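Local coordinates for protein saframycin Mx1 synthetase B (Legionella pneumophila subsp. pneumophila, PDB 3KXW) that belongs to the ANL superfamily as a fatty acid AMP ligase, with an AMP-binding domain and a smaller C-terminal domain, at residues 373-385 with 443-455. Numbering follows the deposited sequence.
With 1ZZ (5'-O-[(S)-(dodecanoyloxy)(hydroxy)phosphoryl]adenosine), chain B.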
# COMPACT_ATOMS: atom_id res chain seq x y z
N LEU A 373 21.65 -0.02 -6.38
CA LEU A 373 20.40 -0.70 -6.12
C LEU A 373 20.43 -1.14 -4.67
O LEU A 373 21.49 -1.50 -4.15
CB LEU A 373 20.23 -1.92 -7.01
CG LEU A 373 20.06 -1.70 -8.52
CD1 LEU A 373 19.86 -3.03 -9.21
CD2 LEU A 373 18.91 -0.74 -8.81
N VAL A 374 19.27 -1.09 -4.02
CA VAL A 374 19.14 -1.47 -2.63
C VAL A 374 18.65 -2.89 -2.55
O VAL A 374 17.76 -3.28 -3.30
CB VAL A 374 18.13 -0.58 -1.89
CG1 VAL A 374 17.95 -1.06 -0.46
CG2 VAL A 374 18.59 0.90 -1.91
N SER A 375 19.23 -3.67 -1.65
CA SER A 375 18.74 -5.02 -1.41
C SER A 375 17.35 -4.99 -0.76
O SER A 375 17.13 -4.26 0.19
CB SER A 375 19.67 -5.77 -0.47
OG SER A 375 19.11 -7.02 -0.13
N SER A 376 16.43 -5.82 -1.26
CA SER A 376 15.16 -6.04 -0.57
C SER A 376 15.23 -7.19 0.44
O SER A 376 14.21 -7.59 1.00
CB SER A 376 13.99 -6.25 -1.57
OG SER A 376 13.68 -5.05 -2.25
N GLY A 377 16.42 -7.72 0.69
CA GLY A 377 16.58 -8.67 1.78
C GLY A 377 16.62 -10.14 1.36
O GLY A 377 16.70 -10.46 0.18
N ASN A 378 16.58 -11.04 2.33
CA ASN A 378 16.69 -12.45 2.02
C ASN A 378 15.33 -13.01 1.68
O ASN A 378 14.35 -12.52 2.22
CB ASN A 378 17.18 -13.19 3.27
CG ASN A 378 18.54 -12.73 3.72
OD1 ASN A 378 19.54 -12.96 3.05
ND2 ASN A 378 18.58 -12.06 4.85
N PRO A 379 15.26 -14.07 0.85
CA PRO A 379 13.97 -14.72 0.62
C PRO A 379 13.38 -15.27 1.92
O PRO A 379 14.04 -16.06 2.60
CB PRO A 379 14.32 -15.88 -0.32
CG PRO A 379 15.55 -15.40 -1.06
CD PRO A 379 16.32 -14.60 -0.03
N ILE A 380 12.17 -14.85 2.25
CA ILE A 380 11.45 -15.40 3.39
C ILE A 380 10.46 -16.43 2.88
O ILE A 380 10.34 -17.50 3.46
CB ILE A 380 10.74 -14.28 4.16
CG1 ILE A 380 11.78 -13.35 4.78
CG2 ILE A 380 9.79 -14.87 5.23
CD1 ILE A 380 11.24 -12.00 5.20
N GLN A 381 9.75 -16.10 1.79
CA GLN A 381 9.09 -17.11 0.98
C GLN A 381 10.15 -17.60 -0.00
O GLN A 381 11.10 -16.89 -0.26
CB GLN A 381 7.90 -16.53 0.21
CG GLN A 381 6.85 -15.91 1.15
CD GLN A 381 5.54 -15.60 0.44
OE1 GLN A 381 5.05 -16.37 -0.40
NE2 GLN A 381 4.97 -14.45 0.77
N GLU A 382 9.99 -18.81 -0.54
CA GLU A 382 10.92 -19.28 -1.56
C GLU A 382 10.87 -18.38 -2.81
O GLU A 382 9.78 -18.12 -3.34
CB GLU A 382 10.65 -20.73 -1.95
CG GLU A 382 11.47 -21.17 -3.20
CD GLU A 382 11.14 -22.59 -3.69
OE1 GLU A 382 10.70 -23.42 -2.87
OE2 GLU A 382 11.32 -22.87 -4.90
N VAL A 383 12.03 -17.93 -3.28
CA VAL A 383 12.13 -17.04 -4.44
C VAL A 383 13.05 -17.66 -5.49
O VAL A 383 14.17 -18.06 -5.18
CB VAL A 383 12.74 -15.66 -4.05
CG1 VAL A 383 13.17 -14.88 -5.30
CG2 VAL A 383 11.76 -14.86 -3.21
N LYS A 384 12.57 -17.80 -6.72
CA LYS A 384 13.41 -18.19 -7.84
C LYS A 384 13.45 -17.11 -8.91
O LYS A 384 12.45 -16.43 -9.15
CB LYS A 384 12.92 -19.51 -8.46
CG LYS A 384 13.31 -20.72 -7.65
CD LYS A 384 12.96 -22.00 -8.40
CE LYS A 384 13.28 -23.24 -7.56
NZ LYS A 384 14.60 -23.12 -6.93
N ILE A 385 14.59 -16.94 -9.56
CA ILE A 385 14.70 -16.00 -10.66
C ILE A 385 14.66 -16.83 -11.93
O ILE A 385 15.56 -17.63 -12.19
CB ILE A 385 16.01 -15.15 -10.61
CG1 ILE A 385 16.23 -14.54 -9.23
CG2 ILE A 385 15.98 -14.06 -11.69
CD1 ILE A 385 15.15 -13.49 -8.82
N LEU A 443 10.97 -7.94 -12.23
CA LEU A 443 12.29 -8.41 -12.64
C LEU A 443 13.29 -8.11 -11.52
O LEU A 443 13.17 -7.09 -10.85
CB LEU A 443 12.77 -7.70 -13.90
CG LEU A 443 12.03 -7.99 -15.20
CD1 LEU A 443 12.58 -7.13 -16.33
CD2 LEU A 443 12.12 -9.47 -15.56
N GLY A 444 14.24 -9.00 -11.33
CA GLY A 444 15.30 -8.76 -10.37
C GLY A 444 16.33 -9.87 -10.46
O GLY A 444 16.29 -10.71 -11.34
N PHE A 445 17.23 -9.87 -9.49
CA PHE A 445 18.26 -10.87 -9.43
C PHE A 445 18.63 -11.16 -7.99
O PHE A 445 18.44 -10.34 -7.12
CB PHE A 445 19.48 -10.42 -10.25
CG PHE A 445 20.18 -9.18 -9.72
CD1 PHE A 445 21.26 -9.27 -8.86
CD2 PHE A 445 19.76 -7.92 -10.12
CE1 PHE A 445 21.92 -8.13 -8.38
CE2 PHE A 445 20.40 -6.77 -9.65
CZ PHE A 445 21.50 -6.88 -8.78
N LEU A 446 19.17 -12.36 -7.77
CA LEU A 446 19.68 -12.74 -6.46
C LEU A 446 21.19 -12.59 -6.44
O LEU A 446 21.88 -13.00 -7.38
CB LEU A 446 19.32 -14.20 -6.16
CG LEU A 446 17.84 -14.42 -5.76
CD1 LEU A 446 17.44 -15.90 -5.75
CD2 LEU A 446 17.56 -13.80 -4.40
N HIS A 447 21.70 -12.00 -5.37
CA HIS A 447 23.13 -11.86 -5.17
C HIS A 447 23.46 -12.17 -3.72
O HIS A 447 23.01 -11.47 -2.81
CB HIS A 447 23.55 -10.44 -5.54
CG HIS A 447 25.02 -10.17 -5.34
ND1 HIS A 447 25.96 -10.43 -6.31
CD2 HIS A 447 25.69 -9.65 -4.29
CE1 HIS A 447 27.16 -10.10 -5.86
NE2 HIS A 447 27.02 -9.62 -4.63
N GLU A 448 24.24 -13.22 -3.48
CA GLU A 448 24.56 -13.62 -2.11
C GLU A 448 23.30 -13.72 -1.24
O GLU A 448 23.22 -13.23 -0.10
CB GLU A 448 25.59 -12.67 -1.52
CG GLU A 448 26.75 -12.53 -2.49
CD GLU A 448 27.96 -11.84 -1.91
OE1 GLU A 448 27.83 -11.14 -0.88
OE2 GLU A 448 29.05 -11.98 -2.51
N ASN A 449 22.32 -14.41 -1.83
CA ASN A 449 21.03 -14.71 -1.24
C ASN A 449 20.24 -13.48 -0.84
O ASN A 449 19.44 -13.53 0.10
CB ASN A 449 21.15 -15.69 -0.08
CG ASN A 449 19.82 -16.37 0.25
OD1 ASN A 449 19.06 -16.75 -0.65
ND2 ASN A 449 19.53 -16.50 1.53
N GLU A 450 20.45 -12.37 -1.54
CA GLU A 450 19.58 -11.22 -1.35
C GLU A 450 18.97 -10.79 -2.66
O GLU A 450 19.60 -10.88 -3.72
CB GLU A 450 20.31 -10.09 -0.64
CG GLU A 450 20.73 -10.55 0.76
CD GLU A 450 21.12 -9.44 1.68
OE1 GLU A 450 20.74 -8.28 1.41
OE2 GLU A 450 21.77 -9.73 2.70
N LEU A 451 17.73 -10.32 -2.59
CA LEU A 451 16.98 -10.01 -3.80
C LEU A 451 17.11 -8.53 -4.13
O LEU A 451 16.82 -7.68 -3.29
CB LEU A 451 15.50 -10.38 -3.61
CG LEU A 451 14.63 -9.95 -4.79
CD1 LEU A 451 14.96 -10.78 -6.03
CD2 LEU A 451 13.16 -10.08 -4.43
N TYR A 452 17.53 -8.26 -5.36
CA TYR A 452 17.62 -6.91 -5.90
C TYR A 452 16.56 -6.76 -6.98
O TYR A 452 16.64 -7.38 -8.03
CB TYR A 452 19.04 -6.66 -6.44
CG TYR A 452 20.04 -6.61 -5.31
CD1 TYR A 452 20.44 -5.40 -4.77
CD2 TYR A 452 20.57 -7.78 -4.77
CE1 TYR A 452 21.35 -5.35 -3.73
CE2 TYR A 452 21.47 -7.74 -3.72
CZ TYR A 452 21.85 -6.51 -3.20
OH TYR A 452 22.75 -6.45 -2.16
N VAL A 453 15.51 -5.99 -6.68
CA VAL A 453 14.44 -5.75 -7.64
C VAL A 453 14.89 -4.69 -8.66
O VAL A 453 15.36 -3.62 -8.29
CB VAL A 453 13.13 -5.33 -6.93
CG1 VAL A 453 12.01 -5.09 -7.96
CG2 VAL A 453 12.72 -6.37 -5.91
N THR A 454 14.76 -5.00 -9.95
CA THR A 454 15.26 -4.08 -10.97
C THR A 454 14.17 -3.34 -11.76
O THR A 454 14.44 -2.32 -12.39
CB THR A 454 16.22 -4.80 -11.98
OG1 THR A 454 15.57 -5.93 -12.56
CG2 THR A 454 17.49 -5.27 -11.29
N GLY A 455 12.96 -3.87 -11.77
CA GLY A 455 11.90 -3.27 -12.56
C GLY A 455 10.73 -4.21 -12.78
O GLY A 455 10.61 -5.21 -12.08
P 1ZZ B . 0.87 -4.74 -4.06
C1 1ZZ B . 4.59 -4.82 10.08
N1 1ZZ B . 7.12 -3.63 -5.06
O1 1ZZ B . 3.29 -3.50 -2.28
C2 1ZZ B . 4.82 -4.33 8.64
N2 1ZZ B . 7.97 -4.02 -3.03
O2 1ZZ B . 1.44 -4.92 -2.51
C3 1ZZ B . 5.29 -5.47 7.73
N3 1ZZ B . 9.33 -2.86 -6.23
O3 1ZZ B . 0.22 -5.96 -4.47
C4 1ZZ B . 5.10 -5.09 6.25
N4 1ZZ B . 11.19 -2.86 -4.69
O4 1ZZ B . -0.18 -3.51 -4.07
C5 1ZZ B . 5.94 -5.96 5.30
N5 1ZZ B . 11.08 -3.58 -2.47
O5 1ZZ B . 2.09 -4.34 -5.12
C6 1ZZ B . 5.76 -5.41 3.87
O6 1ZZ B . 4.73 -3.47 -5.73
C7 1ZZ B . 6.59 -5.94 2.67
O7 1ZZ B . 6.10 -4.44 -8.11
C8 1ZZ B . 6.46 -5.25 1.30
O8 1ZZ B . 4.82 -6.45 -7.43
C9 1ZZ B . 5.21 -5.79 0.58
C10 1ZZ B . 4.56 -4.78 -0.40
C11 1ZZ B . 3.18 -5.36 -0.83
C12 1ZZ B . 2.83 -4.81 -2.23
C13 1ZZ B . 3.26 -5.13 -5.21
C14 1ZZ B . 4.14 -4.56 -6.14
C15 1ZZ B . 5.29 -5.54 -6.57
C16 1ZZ B . 6.24 -4.76 -7.05
C17 1ZZ B . 6.19 -3.67 -6.10
C18 1ZZ B . 6.88 -4.06 -3.69
C19 1ZZ B . 9.02 -3.50 -3.96
C20 1ZZ B . 8.52 -3.33 -5.15
C21 1ZZ B . 10.60 -2.59 -6.02
C22 1ZZ B . 10.50 -3.27 -3.76
O HOH W 1 15.42 -4.26 -4.23
O HOH W 2 17.08 -2.69 -6.35
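Ser375 meets both the carboxylate of Glu450 and the ring of Tyr452. Its CA lies over one face of that ring, a CH-pi contact 3.9 Å from the centroid, while the carbonyl O of Leu373 meets the ring's edge in plane. With OG anti to the backbone N (chi1 174°), the Ser375 hydroxyl donates to the anti lone pair of Glu450 OE1 at 2.6 Å. The same OG accepts from Gly377 N, closing an ST turn, and Glu450 OE2 pairs with Lys346, so both carboxylate oxygens are engaged. Backbone bonds clamp this bend on strand 450-455: Ser376 N to Leu451 O (2.8 Å) and Leu451 N to Gly377 O (3.0 Å). That strand and strand 443-447 form a beta hairpin closed by a type I' turn, part of the antiparallel sheet beside the adenosine pocket of this ANL-family enzyme. Ser376 OG accepts a weak hydrogen bond from N5 of 1ZZ, and Val453 CG1 packs 3.5 Å from C21 of its base. Water 1 joins Ser376 OG to Val374 O and Val453 N. On the Leu451 face of the hairpin, which Val453 shares, Ile385 CG1 rests on Leu446 CG at 3.8 Å and its CD1 reaches Leu451 CD1, with Ile402 of strand 400-405 touching both Ile385 and Leu451. Pro379 lays CD near Asn449 O, while Leu373 CD1 meets the edge of the Phe445 ring, one face of which is covered, toward its rim, by Tyr452 CB.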